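Local coordinates for protein mannose-specific lectin 2 chain 1 (Colocasia esculenta, PDB 5T1X) that binds mannose as a GNA-related plant lectin and agglutinates rabbit erythrocytes, at residues L6-T14 / D50-L61. Numbering follows the deposited sequence.
Sequences LLSGQTLNT and DCKLTLTDYGEL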
loop_
_atom_site.group_PDB
_atom_site.type_symbol
_atom_site.label_atom_id
_atom_site.label_comp_id
_atom_site.label_asym_id
_atom_site.label_seq_id
_atom_site.Cartn_x
_atom_site.Cartn_y
_atom_site.Cartn_z
ATOM N N LEU A 6 -0.384 4.447 5.828
ATOM C CA LEU A 6 0.456 5.541 6.276
ATOM C C LEU A 6 1.740 5.488 5.461
ATOM O O LEU A 6 2.437 4.475 5.491
ATOM C CB LEU A 6 0.741 5.415 7.792
ATOM C CG LEU A 6 1.750 6.389 8.401
ATOM C CD1 LEU A 6 1.129 7.726 8.640
ATOM C CD2 LEU A 6 2.292 5.864 9.724
ATOM N N LEU A 7 2.039 6.557 4.709
ATOM C CA LEU A 7 3.269 6.606 3.910
ATOM C C LEU A 7 4.374 7.280 4.699
ATOM O O LEU A 7 4.090 8.120 5.564
ATOM C CB LEU A 7 3.050 7.371 2.588
ATOM C CG LEU A 7 1.924 6.914 1.666
ATOM C CD1 LEU A 7 1.822 7.820 0.459
ATOM C CD2 LEU A 7 2.084 5.453 1.258
ATOM N N SER A 8 5.639 6.951 4.392
ATOM C CA SER A 8 6.769 7.600 5.059
ATOM C C SER A 8 6.664 9.121 4.816
ATOM O O SER A 8 6.387 9.555 3.693
ATOM C CB SER A 8 8.097 7.017 4.573
ATOM O OG SER A 8 8.149 6.912 3.162
ATOM N N GLY A 9 6.736 9.895 5.894
ATOM C CA GLY A 9 6.571 11.344 5.835
ATOM C C GLY A 9 5.199 11.811 6.299
ATOM O O GLY A 9 5.018 12.999 6.576
ATOM N N GLN A 10 4.212 10.890 6.376
ATOM C CA GLN A 10 2.861 11.226 6.860
ATOM C C GLN A 10 2.755 10.982 8.372
ATOM O O GLN A 10 3.625 10.337 8.956
ATOM C CB GLN A 10 1.786 10.433 6.108
ATOM C CG GLN A 10 1.715 10.770 4.625
ATOM C CD GLN A 10 0.656 9.959 3.914
ATOM O OE1 GLN A 10 0.345 8.827 4.283
ATOM N NE2 GLN A 10 0.094 10.516 2.864
ATOM N N THR A 11 1.694 11.500 9.002
ATOM C CA THR A 11 1.465 11.349 10.432
ATOM C C THR A 11 0.044 10.856 10.711
ATOM O O THR A 11 -0.920 11.378 10.141
ATOM C CB THR A 11 1.705 12.708 11.154
ATOM O OG1 THR A 11 3.057 13.143 10.967
ATOM C CG2 THR A 11 1.408 12.652 12.650
ATOM N N LEU A 12 -0.071 9.854 11.591
ATOM C CA LEU A 12 -1.345 9.396 12.139
ATOM C C LEU A 12 -1.436 10.126 13.479
ATOM O O LEU A 12 -0.689 9.813 14.416
ATOM C CB LEU A 12 -1.449 7.859 12.255
ATOM C CG LEU A 12 -2.769 7.291 12.832
ATOM C CD1 LEU A 12 -3.943 7.508 11.888
ATOM C CD2 LEU A 12 -2.642 5.803 13.133
ATOM N N ASN A 13 -2.246 11.195 13.511
ATOM C CA ASN A 13 -2.405 12.068 14.671
ATOM C C ASN A 13 -3.122 11.382 15.837
ATOM O O ASN A 13 -3.674 10.286 15.686
ATOM C CB ASN A 13 -3.153 13.340 14.270
ATOM C CG ASN A 13 -2.252 14.405 13.699
ATOM O OD1 ASN A 13 -2.031 14.484 12.485
ATOM N ND2 ASN A 13 -1.714 15.252 14.567
ATOM N N THR A 14 -3.102 12.051 17.009
ATOM C CA THR A 14 -3.720 11.604 18.255
ATOM C C THR A 14 -5.205 11.334 18.025
ATOM O O THR A 14 -5.909 12.166 17.450
ATOM C CB THR A 14 -3.473 12.647 19.357
ATOM O OG1 THR A 14 -2.110 13.074 19.289
ATOM C CG2 THR A 14 -3.770 12.114 20.744
ATOM N N ASP A 50 -0.531 13.736 23.576
ATOM C CA ASP A 50 -0.568 14.215 22.185
ATOM C C ASP A 50 0.389 13.380 21.291
ATOM O O ASP A 50 1.147 13.938 20.492
ATOM C CB ASP A 50 -0.245 15.729 22.109
ATOM C CG ASP A 50 -1.184 16.601 22.922
ATOM O OD1 ASP A 50 -0.741 17.146 23.956
ATOM O OD2 ASP A 50 -2.364 16.735 22.524
ATOM N N CYS A 51 0.337 12.040 21.441
ATOM C CA CYS A 51 1.190 11.096 20.703
ATOM C C CYS A 51 0.753 10.921 19.261
ATOM O O CYS A 51 -0.439 10.952 18.952
ATOM C CB CYS A 51 1.273 9.754 21.419
ATOM S SG CYS A 51 2.001 9.866 23.075
ATOM N N LYS A 52 1.748 10.721 18.378
ATOM C CA LYS A 52 1.565 10.580 16.930
ATOM C C LYS A 52 2.382 9.419 16.381
ATOM O O LYS A 52 3.458 9.119 16.903
ATOM C CB LYS A 52 2.005 11.884 16.232
ATOM C CG LYS A 52 1.169 13.121 16.577
ATOM C CD LYS A 52 1.931 14.414 16.296
ATOM C CE LYS A 52 1.127 15.655 16.615
ATOM N NZ LYS A 52 0.907 15.827 18.077
ATOM N N LEU A 53 1.892 8.801 15.296
ATOM C CA LEU A 53 2.570 7.704 14.612
ATOM C C LEU A 53 3.153 8.218 13.313
ATOM O O LEU A 53 2.463 8.898 12.553
ATOM C CB LEU A 53 1.595 6.532 14.344
ATOM C CG LEU A 53 2.167 5.284 13.655
ATOM C CD1 LEU A 53 3.179 4.553 14.539
ATOM C CD2 LEU A 53 1.056 4.333 13.261
ATOM N N THR A 54 4.435 7.920 13.074
ATOM C CA THR A 54 5.128 8.301 11.845
ATOM C C THR A 54 5.863 7.080 11.286
ATOM O O THR A 54 6.008 6.055 11.964
ATOM C CB THR A 54 6.088 9.493 12.055
ATOM O OG1 THR A 54 7.007 9.200 13.104
ATOM C CG2 THR A 54 5.356 10.820 12.295
ATOM N N LEU A 55 6.309 7.193 10.042
ATOM C CA LEU A 55 7.045 6.134 9.363
ATOM C C LEU A 55 8.289 6.767 8.768
ATOM O O LEU A 55 8.175 7.707 7.985
ATOM C CB LEU A 55 6.145 5.472 8.303
ATOM C CG LEU A 55 6.723 4.328 7.453
ATOM C CD1 LEU A 55 7.046 3.109 8.301
ATOM C CD2 LEU A 55 5.736 3.931 6.373
ATOM N N THR A 56 9.471 6.317 9.198
ATOM C CA THR A 56 10.740 6.894 8.727
ATOM C C THR A 56 11.030 6.511 7.272
ATOM O O THR A 56 10.384 5.621 6.708
ATOM C CB THR A 56 11.924 6.493 9.630
ATOM O OG1 THR A 56 12.285 5.127 9.410
ATOM C CG2 THR A 56 11.664 6.746 11.096
ATOM N N ASP A 57 12.039 7.185 6.678
ATOM C CA ASP A 57 12.503 6.932 5.311
ATOM C C ASP A 57 13.247 5.593 5.226
ATOM O O ASP A 57 13.644 5.197 4.137
ATOM C CB ASP A 57 13.397 8.087 4.823
ATOM C CG ASP A 57 12.686 9.424 4.694
ATOM O OD1 ASP A 57 11.437 9.429 4.574
ATOM O OD2 ASP A 57 13.381 10.467 4.673
ATOM N N TYR A 58 13.380 4.878 6.356
ATOM C CA TYR A 58 14.003 3.553 6.423
ATOM C C TYR A 58 12.948 2.474 6.753
ATOM O O TYR A 58 13.289 1.302 6.933
ATOM C CB TYR A 58 15.161 3.543 7.428
ATOM C CG TYR A 58 16.243 4.534 7.067
ATOM C CD1 TYR A 58 17.300 4.173 6.236
ATOM C CD2 TYR A 58 16.208 5.842 7.549
ATOM C CE1 TYR A 58 18.289 5.091 5.882
ATOM C CE2 TYR A 58 17.182 6.771 7.189
ATOM C CZ TYR A 58 18.219 6.391 6.351
ATOM O OH TYR A 58 19.192 7.299 6.018
ATOM N N GLY A 59 11.681 2.881 6.787
ATOM C CA GLY A 59 10.547 1.990 7.008
ATOM C C GLY A 59 10.271 1.609 8.444
ATOM O O GLY A 59 9.618 0.596 8.696
ATOM N N GLU A 60 10.731 2.428 9.393
ATOM C CA GLU A 60 10.502 2.152 10.798
ATOM C C GLU A 60 9.285 2.928 11.290
ATOM O O GLU A 60 9.200 4.142 11.074
ATOM C CB GLU A 60 11.751 2.535 11.609
ATOM C CG GLU A 60 11.789 1.967 13.015
ATOM C CD GLU A 60 13.100 2.200 13.746
ATOM O OE1 GLU A 60 13.888 3.075 13.321
ATOM O OE2 GLU A 60 13.344 1.495 14.749
ATOM N N LEU A 61 8.330 2.228 11.930
ATOM C CA LEU A 61 7.184 2.891 12.566
ATOM C C LEU A 61 7.661 3.520 13.873
ATOM O O LEU A 61 8.415 2.876 14.606
ATOM C CB LEU A 61 6.042 1.904 12.837
ATOM C CG LEU A 61 5.233 1.446 11.623
ATOM C CD1 LEU A 61 4.443 0.213 11.966
ATOM C CD2 LEU A 61 4.278 2.541 11.133
HETATM O O HOH W 1 10.278 8.549 2.314
HETATM O O HOH W 2 6.243 9.923 8.805
#
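In the beta-prism II fold of GNA-related lectins, three antiparallel sheets surround a hydrophobic core, and the meeting of 6-14 with 50-61 illustrates how one short strand can close the edge of such a sheet. L12 and L53 form an antiparallel hydrogen-bonded pair: L12 N donates to L53 O over 2.9 Å, nearly straight at 167° and in the carbonyl plane, and L53 N returns a bond to L12 O. Both leucines turn inward, CB against CB at 3.9 Å, and reach M27 of the neighbouring sheet. L6, from strand 5-7 of the third sheet, extends CD2 over L53, 4.0 Å from its CG, and on to L55 and L61, so a single methyl joins the leucines of two sheets. On the outer side, T11 CG2 lies across K52 CB. Joining strand 5-7 to strand 11-12, the type II beta turn L7-Q10 takes the chain from one sheet to the next; there a water accepts from G9 N and L55 N and donates to Q10 O, linking the turn to the end of strand 52-55. At the opposite end, next to the C31-C51 disulfide at the mannose site, chi1 of -44° sets T14 OG1 beside its own backbone N, where it donates to C51 O at 2.7 Å from above the carbonyl plane.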